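Local coordinates for TsrD (Streptomyces laurentii, PDB 5X7L), which is of unassigned function but belongs to the SnoaL-like polyketide cyclase family of the NTF2 clan, in which helices pack against a curved antiparallel sheet, at residues 55-58 and 59-62; 86-89 and 90-94; 125-128 and 129-133. One frame throughout, in Å; residues are numbered along the deposited sequence.

Contact 1 (55-58 and 59-62); sequences RRWA and STVE
Ser59 and Thr60 both turn their hydroxyls back onto the carbonyl of Arg56, at the last turn of helix 47-60. Ser59 OG donates to Arg56 O at 2.8 Å and Thr60 OG1 donates to the same oxygen at 3.0 Å, the latter from above the carbonyl plane. Each hydroxyl sits between its own backbone N and carbonyl carbon (chi1 66° and 61°), which folds it over the preceding turn. Ser59 N adds a third bond to Arg56 O. The next carbonyl, Trp57 O, receives Thr60 N and Val61 N from one face of its plane, at 3.3 and 3.0 Å. A water accepts from Arg56 NH1, at the edge of the guanidinium, and donates to Thr60 OG1; NH1 itself lies over one face of the Trp57 indole, toward the rim. Val61 CG2 meets the indole at its edge, 3.7 Å from Trp57 CE3. Phe84 packs edge-to-face with Trp57. Such hydroxyl bonds to carbonyls three or four residues back are a familiar helix feature, here at the C-terminal end, where the chain passes into strand 61-74. Hydroxyls thus supplement backbone amides on one carbonyl, and the Thr60 hydroxyl both donates, to Arg56 O, and accepts, from the water.

Contact 2 (86-89 and 90-94); sequences GRQV and GPILG
Gln88, the last residue of strand 77-88, reaches forward over the turn that follows it and meets Gly90 and Ile92. Its CG stands anti to the backbone N (chi1 178°) and the chain stays extended beyond it, which carries the terminal amide along the loop as far as the Gly90 carbonyl. There Gln88 NE2 donates to Gly90 O at 3.0 Å. The bond is bent, with an N-H...O angle of 137°, and the acceptor lies somewhat out of the amide plane. Gly90 O also approaches the aliphatic part of the same side chain, at 3.1 Å from Gln88 CG, so the glutamine covers this carbonyl with its methylene as well as its amide.

The other end of the amide is occupied too: Gln88 OE1 is hydrogen-bonded to Ser98 OG, and NE2 has a further, weak bond to Ile95 O. With both ends engaged, rotation of the amide is restricted.

Ile92 supplies the apolar half. The two side chains run antiparallel alongside each other, and the CD1 methyl of Ile92 rests 3.6 Å from Gln88 CG and 3.9 Å from Gln88 CB. Beyond the loop, Ile92 packs on Trp57, Thr60 and Val61, and on Leu129 of helix 126-132.

Gly90, buried in the bend, contributes only backbone, and a backbone hydrogen bond links it to Thr60.

The chemistry is that of a side-chain-to-backbone bond made across a turn: a loop carbonyl accepts a hydrogen bond from the amide of a buried glutamine, while the methylenes of that glutamine give the isoleucine methyl an apolar surface. One side chain thereby makes both a polar and an apolar contact with the loop.

Contact 3 (125-128 and 129-133); sequences DLLG and LHRQL
Leu126 and His130 meet in a local contact within one helix, which takes in the whole of the short helix 126-132 with its N-cap, the element that follows strand 116-124 in the NTF2-like fold. Leu126 O receives both His130 N and His130 ND1, each at 2.9 Å, from opposite faces of its plane. The first torsion of His130 sets CG beside the backbone N (chi1 -83°), and this brings the edge of the imidazole to the oxygen, which lies close to the ring plane. ND1 is the donor, and the bond limits rotation of the ring.

Asp125 is the N-cap: its OD1 accepts from Gly128 N at 2.9 Å, met from above the carboxylate plane. Ordinary i to i+4 bonds then run along the backbone, from Leu129 N to Asp125 O through Gln132 N to Gly128 O.

Apolar contacts flank these backbone bonds. Leu126 CD2 and Leu129 CD2 are 4.2 Å apart, and Leu129 goes on to Phe102 of strand 101-113. Leu127 and His130 pack on His130 and Leu127 of the second subunit, which puts the helix at the dimer interface. Gln132 binds Ser103 N through OE1. The Arg131 chain is extended from CG to NE, and Leu127 CD2 lies over one face of its guanidinium, toward the rim, 3.5 Å from Arg131 NH1.

In the fold
The three contacts lie in series along the chain, and contact 2 bridges the other two. Contacts 1 and 2, centres about 8 Å apart, are joined by probable backbone hydrogen bonds where strands 61-74 and 77-88 pair and just beyond their ends: Glu62 O to Arg87 N at 2.8 Å and Thr60 O to Val89 N at 2.9 Å. Contacts 2 and 3, centres about 11 Å apart, meet through packing, with Leu93 CD1 3.7 Å from Leu126 CD2. Contacts 1 and 3 do not touch, their nearest atoms being about 6 Å apart. An isopropyl alcohol, probably from crystallisation, lies about 4 Å from the Trp57 side chain; such molecules often mark pockets.

Contact 1 (55-58 and 59-62)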
ATOM      1  N   ARG B  55      -7.698 -18.637  -9.755  1.00 17.43           N
ATOM      2  CA  ARG B  55      -8.260 -19.122 -11.012  1.00 18.88           C
ATOM      3  C   ARG B  55      -8.545 -17.970 -11.972  1.00 20.06           C
ATOM      4  O   ARG B  55      -8.298 -18.084 -13.171  1.00 21.63           O
ATOM      5  CB  ARG B  55      -9.533 -19.929 -10.763  1.00 20.89           C
ATOM      6  CG  ARG B  55      -9.303 -21.200  -9.965  1.00 22.78           C
ATOM      7  CD  ARG B  55     -10.492 -22.140 -10.062  1.00 26.05           C
ATOM      8  NE  ARG B  55     -11.722 -21.518  -9.576  1.00 28.12           N
ATOM      9  CZ  ARG B  55     -12.102 -21.481  -8.301  1.00 29.23           C
ATOM     10  NH1 ARG B  55     -11.349 -22.030  -7.353  1.00 29.67           N
ATOM     11  NH2 ARG B  55     -13.240 -20.885  -7.969  1.00 29.94           N
ATOM     12  N   ARG B  56      -9.052 -16.862 -11.439  1.00 18.92           N
ATOM     13  CA  ARG B  56      -9.356 -15.692 -12.262  1.00 19.65           C
ATOM     14  C   ARG B  56      -8.096 -15.101 -12.888  1.00 19.67           C
ATOM     15  O   ARG B  56      -8.070 -14.816 -14.087  1.00 20.46           O
ATOM     16  CB  ARG B  56     -10.085 -14.623 -11.442  1.00 20.71           C
ATOM     17  CG  ARG B  56     -10.310 -13.317 -12.190  1.00 22.57           C
ATOM     18  CD  ARG B  56     -11.183 -12.352 -11.401  1.00 23.63           C
ATOM     19  NE  ARG B  56     -10.651 -12.080 -10.067  1.00 26.16           N
ATOM     20  CZ  ARG B  56      -9.655 -11.237  -9.800  1.00 29.04           C
ATOM     21  NH1 ARG B  56      -9.053 -10.564 -10.776  1.00 30.23           N
ATOM     22  NH2 ARG B  56      -9.256 -11.068  -8.544  1.00 30.29           N
ATOM     23  N   TRP B  57      -7.056 -14.909 -12.084  1.00 20.03           N
ATOM     24  CA  TRP B  57      -5.805 -14.361 -12.605  1.00 19.88           C
ATOM     25  C   TRP B  57      -5.177 -15.285 -13.645  1.00 22.63           C
ATOM     26  O   TRP B  57      -4.634 -14.819 -14.645  1.00 22.24           O
ATOM     27  CB  TRP B  57      -4.803 -14.106 -11.483  1.00 21.12           C
ATOM     28  CG  TRP B  57      -5.154 -12.970 -10.576  1.00 19.86           C
ATOM     29  CD1 TRP B  57      -5.355 -13.038  -9.231  1.00 20.48           C
ATOM     30  CD2 TRP B  57      -5.325 -11.592 -10.938  1.00 19.93           C
ATOM     31  NE1 TRP B  57      -5.647 -11.793  -8.730  1.00 21.07           N
ATOM     32  CE2 TRP B  57      -5.636 -10.887  -9.758  1.00 20.83           C
ATOM     33  CE3 TRP B  57      -5.254 -10.888 -12.146  1.00 20.68           C
ATOM     34  CZ2 TRP B  57      -5.870  -9.511  -9.748  1.00 20.42           C
ATOM     35  CZ3 TRP B  57      -5.488  -9.519 -12.135  1.00 20.35           C
ATOM     36  CH2 TRP B  57      -5.793  -8.846 -10.942  1.00 20.77           C
ATOM     37  N   ALA B  58      -5.263 -16.592 -13.406  1.00 21.52           N
ATOM     38  CA  ALA B  58      -4.710 -17.584 -14.329  1.00 25.23           C
ATOM     39  C   ALA B  58      -5.375 -17.521 -15.703  1.00 25.33           C
ATOM     40  O   ALA B  58      -4.765 -17.890 -16.710  1.00 27.41           O
ATOM     41  CB  ALA B  58      -4.842 -18.984 -13.745  1.00 23.81           C
ATOM     42  N   SER B  59      -6.620 -17.049 -15.741  1.00 25.41           N
ATOM     43  CA  SER B  59      -7.373 -16.962 -16.990  1.00 25.55           C
ATOM     44  C   SER B  59      -7.295 -15.587 -17.663  1.00 23.67           C
ATOM     45  O   SER B  59      -7.498 -15.487 -18.873  1.00 26.51           O
ATOM     46  CB  SER B  59      -8.838 -17.328 -16.745  1.00 28.48           C
ATOM     47  OG  SER B  59      -9.472 -16.380 -15.905  1.00 30.90           O
ATOM     48  N   THR B  60      -7.003 -14.539 -16.896  1.00 19.55           N
ATOM     49  CA  THR B  60      -7.040 -13.174 -17.433  1.00 17.55           C
ATOM     50  C   THR B  60      -5.661 -12.540 -17.644  1.00 15.60           C
ATOM     51  O   THR B  60      -5.559 -11.471 -18.246  1.00 15.76           O
ATOM     52  CB  THR B  60      -7.872 -12.248 -16.527  1.00 17.01           C
ATOM     53  OG1 THR B  60      -7.282 -12.195 -15.223  1.00 17.02           O
ATOM     54  CG2 THR B  60      -9.308 -12.750 -16.422  1.00 18.49           C
ATOM     55  N   VAL B  61      -4.616 -13.195 -17.144  1.00 15.18           N
ATOM     56  CA  VAL B  61      -3.253 -12.697 -17.275  1.00 15.26           C
ATOM     57  C   VAL B  61      -2.352 -13.793 -17.833  1.00 14.81           C
ATOM     58  O   VAL B  61      -2.355 -14.920 -17.340  1.00 17.53           O
ATOM     59  CB  VAL B  61      -2.692 -12.217 -15.923  1.00 14.84           C
ATOM     60  CG1 VAL B  61      -1.238 -11.769 -16.062  1.00 14.73           C
ATOM     61  CG2 VAL B  61      -3.542 -11.086 -15.369  1.00 15.75           C
ATOM     62  N   GLU B  62      -1.599 -13.461 -18.876  1.00 13.96           N
ATOM     63  CA  GLU B  62      -0.548 -14.338 -19.380  1.00 14.47           C
ATOM     64  C   GLU B  62       0.801 -13.860 -18.858  1.00 13.04           C
ATOM     65  O   GLU B  62       0.981 -12.673 -18.591  1.00 13.43           O
ATOM     66  CB  GLU B  62      -0.561 -14.377 -20.907  1.00 16.43           C
ATOM     67  CG  GLU B  62      -1.718 -15.205 -21.455  1.00 19.68           C
ATOM     68  CD  GLU B  62      -1.829 -15.181 -22.970  1.00 23.20           C
ATOM     69  OE1 GLU B  62      -1.019 -14.503 -23.634  1.00 24.22           O
ATOM     70  OE2 GLU B  62      -2.745 -15.843 -23.500  1.00 25.41           O
TER
HETATM   71  O   HOH W   1      -8.914 -10.530 -13.599  1.00 21.39           O

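Contact 2 (86-89 and 90-94)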
ATOM      1  N   GLY B  86       2.439  -8.835 -16.003  1.00 11.22           N
ATOM      2  CA  GLY B  86       1.948  -9.818 -16.954  1.00 11.51           C
ATOM      3  C   GLY B  86       1.381  -9.144 -18.179  1.00 11.72           C
ATOM      4  O   GLY B  86       1.622  -7.957 -18.411  1.00 12.15           O
ATOM      5  N   ARG B  87       0.634  -9.910 -18.965  1.00 12.24           N
ATOM      6  CA  ARG B  87      -0.074  -9.382 -20.121  1.00 12.45           C
ATOM      7  C   ARG B  87      -1.562  -9.626 -19.929  1.00 12.56           C
ATOM      8  O   ARG B  87      -1.980 -10.754 -19.670  1.00 12.92           O
ATOM      9  CB  ARG B  87       0.396 -10.033 -21.424  1.00 13.27           C
ATOM     10  CG  ARG B  87      -0.216  -9.376 -22.653  1.00 13.41           C
ATOM     11  CD  ARG B  87       0.291  -9.972 -23.952  1.00 15.14           C
ATOM     12  NE  ARG B  87       1.722  -9.757 -24.154  1.00 15.22           N
ATOM     13  CZ  ARG B  87       2.271  -8.633 -24.611  1.00 15.09           C
ATOM     14  NH1 ARG B  87       1.517  -7.580 -24.920  1.00 15.20           N
ATOM     15  NH2 ARG B  87       3.590  -8.564 -24.764  1.00 15.99           N
ATOM     16  N   GLN B  88      -2.357  -8.569 -20.059  1.00 13.07           N
ATOM     17  CA  GLN B  88      -3.799  -8.685 -19.881  1.00 13.58           C
ATOM     18  C   GLN B  88      -4.462  -9.334 -21.091  1.00 14.31           C
ATOM     19  O   GLN B  88      -4.407  -8.788 -22.191  1.00 15.19           O
ATOM     20  CB  GLN B  88      -4.439  -7.320 -19.646  1.00 14.87           C
ATOM     21  CG  GLN B  88      -5.950  -7.431 -19.501  1.00 15.26           C
ATOM     22  CD  GLN B  88      -6.666  -6.098 -19.469  1.00 13.82           C
ATOM     23  OE1 GLN B  88      -6.207  -5.113 -20.056  1.00 14.94           O
ATOM     24  NE2 GLN B  88      -7.818  -6.065 -18.803  1.00 14.55           N
ATOM     25  N   VAL B  89      -5.109 -10.477 -20.879  1.00 14.69           N
ATOM     26  CA  VAL B  89      -5.848 -11.149 -21.953  1.00 15.82           C
ATOM     27  C   VAL B  89      -7.331 -11.369 -21.620  1.00 16.80           C
ATOM     28  O   VAL B  89      -8.081 -11.883 -22.447  1.00 18.73           O
ATOM     29  CB  VAL B  89      -5.194 -12.499 -22.330  1.00 17.46           C
ATOM     30  CG1 VAL B  89      -3.773 -12.268 -22.837  1.00 18.12           C
ATOM     31  CG2 VAL B  89      -5.211 -13.472 -21.155  1.00 17.98           C
ATOM     32  N   GLY B  90      -7.742 -10.981 -20.416  1.00 16.16           N
ATOM     33  CA  GLY B  90      -9.146 -11.018 -20.019  1.00 16.85           C
ATOM     34  C   GLY B  90      -9.467  -9.783 -19.200  1.00 17.23           C
ATOM     35  O   GLY B  90      -8.565  -9.016 -18.869  1.00 17.45           O
ATOM     36  N   PRO B  91     -10.753  -9.571 -18.869  1.00 18.27           N
ATOM     37  CA  PRO B  91     -11.125  -8.395 -18.080  1.00 18.09           C
ATOM     38  C   PRO B  91     -10.456  -8.390 -16.711  1.00 17.82           C
ATOM     39  O   PRO B  91     -10.395  -9.429 -16.052  1.00 19.27           O
ATOM     40  CB  PRO B  91     -12.646  -8.528 -17.935  1.00 19.89           C
ATOM     41  CG  PRO B  91     -13.062  -9.433 -19.043  1.00 20.91           C
ATOM     42  CD  PRO B  91     -11.924 -10.389 -19.224  1.00 19.27           C
ATOM     43  N   ILE B  92      -9.949  -7.231 -16.305  1.00 16.92           N
ATOM     44  CA  ILE B  92      -9.327  -7.070 -14.996  1.00 17.77           C
ATOM     45  C   ILE B  92      -9.955  -5.876 -14.292  1.00 18.91           C
ATOM     46  O   ILE B  92      -9.794  -4.741 -14.739  1.00 19.74           O
ATOM     47  CB  ILE B  92      -7.804  -6.848 -15.102  1.00 17.81           C
ATOM     48  CG1 ILE B  92      -7.114  -8.094 -15.667  1.00 18.02           C
ATOM     49  CG2 ILE B  92      -7.223  -6.484 -13.737  1.00 18.32           C
ATOM     50  CD1 ILE B  92      -5.644  -7.898 -15.975  1.00 18.04           C
ATOM     51  N   LEU B  93     -10.670  -6.140 -13.200  1.00 21.19           N
ATOM     52  CA  LEU B  93     -11.235  -5.089 -12.351  1.00 23.82           C
ATOM     53  C   LEU B  93     -11.985  -4.019 -13.148  1.00 24.62           C
ATOM     54  O   LEU B  93     -11.805  -2.821 -12.926  1.00 26.54           O
ATOM     55  CB  LEU B  93     -10.127  -4.442 -11.512  1.00 26.13           C
ATOM     56  CG  LEU B  93      -9.297  -5.410 -10.663  1.00 27.03           C
ATOM     57  CD1 LEU B  93      -8.107  -4.692 -10.045  1.00 27.19           C
ATOM     58  CD2 LEU B  93     -10.145  -6.073  -9.583  1.00 27.49           C
ATOM     59  N   GLY B  94     -12.816  -4.464 -14.088  1.00 23.69           N
ATOM     60  CA  GLY B  94     -13.623  -3.558 -14.895  1.00 25.36           C
ATOM     61  C   GLY B  94     -12.957  -3.051 -16.163  1.00 24.18           C
ATOM     62  O   GLY B  94     -13.590  -2.362 -16.960  1.00 27.22           O
TER

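Contact 3 (125-128 and 129-133)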
ATOM      1  N   ASP B 125      -1.427  -0.122  -6.908  1.00 12.15           N
ATOM      2  CA  ASP B 125      -1.441   1.014  -7.830  1.00 12.38           C
ATOM      3  C   ASP B 125      -2.464   0.798  -8.955  1.00 11.79           C
ATOM      4  O   ASP B 125      -2.100   0.562 -10.112  1.00 12.41           O
ATOM      5  CB  ASP B 125      -0.034   1.231  -8.399  1.00 12.89           C
ATOM      6  CG  ASP B 125       0.067   2.447  -9.303  1.00 13.42           C
ATOM      7  OD1 ASP B 125      -0.847   3.302  -9.285  1.00 13.28           O
ATOM      8  OD2 ASP B 125       1.075   2.542 -10.035  1.00 15.44           O
ATOM      9  N   LEU B 126      -3.747   0.881  -8.606  1.00 12.50           N
ATOM     10  CA  LEU B 126      -4.809   0.660  -9.584  1.00 13.37           C
ATOM     11  C   LEU B 126      -4.887   1.781 -10.613  1.00 13.30           C
ATOM     12  O   LEU B 126      -5.249   1.538 -11.761  1.00 14.34           O
ATOM     13  CB  LEU B 126      -6.165   0.488  -8.897  1.00 14.33           C
ATOM     14  CG  LEU B 126      -6.311  -0.761  -8.025  1.00 15.44           C
ATOM     15  CD1 LEU B 126      -7.736  -0.869  -7.507  1.00 17.73           C
ATOM     16  CD2 LEU B 126      -5.927  -2.022  -8.781  1.00 17.56           C
ATOM     17  N   LEU B 127      -4.548   3.005 -10.217  1.00 13.41           N
ATOM     18  CA  LEU B 127      -4.505   4.104 -11.178  1.00 14.48           C
ATOM     19  C   LEU B 127      -3.471   3.801 -12.262  1.00 14.37           C
ATOM     20  O   LEU B 127      -3.736   3.973 -13.452  1.00 15.35           O
ATOM     21  CB  LEU B 127      -4.184   5.434 -10.488  1.00 14.93           C
ATOM     22  CG  LEU B 127      -4.169   6.664 -11.408  1.00 16.61           C
ATOM     23  CD1 LEU B 127      -5.526   6.895 -12.065  1.00 18.66           C
ATOM     24  CD2 LEU B 127      -3.737   7.899 -10.634  1.00 17.60           C
ATOM     25  N   GLY B 128      -2.298   3.335 -11.841  1.00 14.43           N
ATOM     26  CA  GLY B 128      -1.251   2.926 -12.769  1.00 14.56           C
ATOM     27  C   GLY B 128      -1.690   1.772 -13.650  1.00 14.04           C
ATOM     28  O   GLY B 128      -1.392   1.750 -14.841  1.00 15.54           O
ATOM     29  N   LEU B 129      -2.399   0.809 -13.067  1.00 13.84           N
ATOM     30  CA  LEU B 129      -2.919  -0.322 -13.829  1.00 14.46           C
ATOM     31  C   LEU B 129      -3.868   0.152 -14.934  1.00 14.76           C
ATOM     32  O   LEU B 129      -3.757  -0.276 -16.086  1.00 15.30           O
ATOM     33  CB  LEU B 129      -3.631  -1.312 -12.904  1.00 14.07           C
ATOM     34  CG  LEU B 129      -4.073  -2.628 -13.543  1.00 14.35           C
ATOM     35  CD1 LEU B 129      -2.872  -3.453 -13.988  1.00 15.77           C
ATOM     36  CD2 LEU B 129      -4.948  -3.413 -12.576  1.00 16.59           C
ATOM     37  N   HIS B 130      -4.788   1.045 -14.580  1.00 15.10           N
ATOM     38  CA  HIS B 130      -5.716   1.620 -15.554  1.00 16.09           C
ATOM     39  C   HIS B 130      -4.993   2.355 -16.675  1.00 16.92           C
ATOM     40  O   HIS B 130      -5.352   2.225 -17.845  1.00 18.11           O
ATOM     41  CB  HIS B 130      -6.695   2.571 -14.868  1.00 17.12           C
ATOM     42  CG  HIS B 130      -7.868   1.881 -14.248  1.00 17.80           C
ATOM     43  ND1 HIS B 130      -7.762   1.094 -13.123  1.00 17.93           N
ATOM     44  CD2 HIS B 130      -9.174   1.859 -14.604  1.00 19.55           C
ATOM     45  CE1 HIS B 130      -8.954   0.620 -12.809  1.00 19.54           C
ATOM     46  NE2 HIS B 130      -9.827   1.067 -13.692  1.00 20.93           N
ATOM     47  N   ARG B 131      -3.974   3.126 -16.312  1.00 16.62           N
ATOM     48  CA  ARG B 131      -3.207   3.873 -17.305  1.00 18.77           C
ATOM     49  C   ARG B 131      -2.440   2.950 -18.246  1.00 17.73           C
ATOM     50  O   ARG B 131      -2.446   3.151 -19.458  1.00 19.36           O
ATOM     51  CB  ARG B 131      -2.263   4.859 -16.620  1.00 22.36           C
ATOM     52  CG  ARG B 131      -2.988   6.123 -16.197  1.00 26.62           C
ATOM     53  CD  ARG B 131      -2.129   7.044 -15.358  1.00 30.44           C
ATOM     54  NE  ARG B 131      -2.866   8.253 -14.993  1.00 33.73           N
ATOM     55  CZ  ARG B 131      -2.547   9.058 -13.984  1.00 34.75           C
ATOM     56  NH1 ARG B 131      -1.495   8.794 -13.216  1.00 36.31           N
ATOM     57  NH2 ARG B 131      -3.287  10.133 -13.738  1.00 35.13           N
ATOM     58  N   GLN B 132      -1.800   1.928 -17.691  1.00 16.19           N
ATOM     59  CA  GLN B 132      -1.024   0.998 -18.503  1.00 16.24           C
ATOM     60  C   GLN B 132      -1.901   0.166 -19.432  1.00 17.02           C
ATOM     61  O   GLN B 132      -1.492  -0.162 -20.548  1.00 18.19           O
ATOM     62  CB  GLN B 132      -0.203   0.078 -17.610  1.00 16.18           C
ATOM     63  CG  GLN B 132       0.889   0.799 -16.850  1.00 16.23           C
ATOM     64  CD  GLN B 132       1.532  -0.092 -15.815  1.00 17.03           C
ATOM     65  OE1 GLN B 132       1.628  -1.296 -16.005  1.00 19.87           O
ATOM     66  NE2 GLN B 132       1.961   0.491 -14.706  1.00 17.64           N
ATOM     67  N   LEU B 133      -3.105  -0.170 -18.982  1.00 16.39           N
ATOM     68  CA  LEU B 133      -3.990  -1.025 -19.768  1.00 18.32           C
ATOM     69  C   LEU B 133      -4.942  -0.231 -20.665  1.00 20.57           C
ATOM     70  O   LEU B 133      -5.856  -0.798 -21.265  1.00 22.35           O
ATOM     71  CB  LEU B 133      -4.758  -1.973 -18.846  1.00 18.35           C
ATOM     72  CG  LEU B 133      -3.858  -2.945 -18.073  1.00 16.77           C
ATOM     73  CD1 LEU B 133      -4.693  -3.862 -17.191  1.00 18.01           C
ATOM     74  CD2 LEU B 133      -2.966  -3.760 -19.005  1.00 16.79           C
TER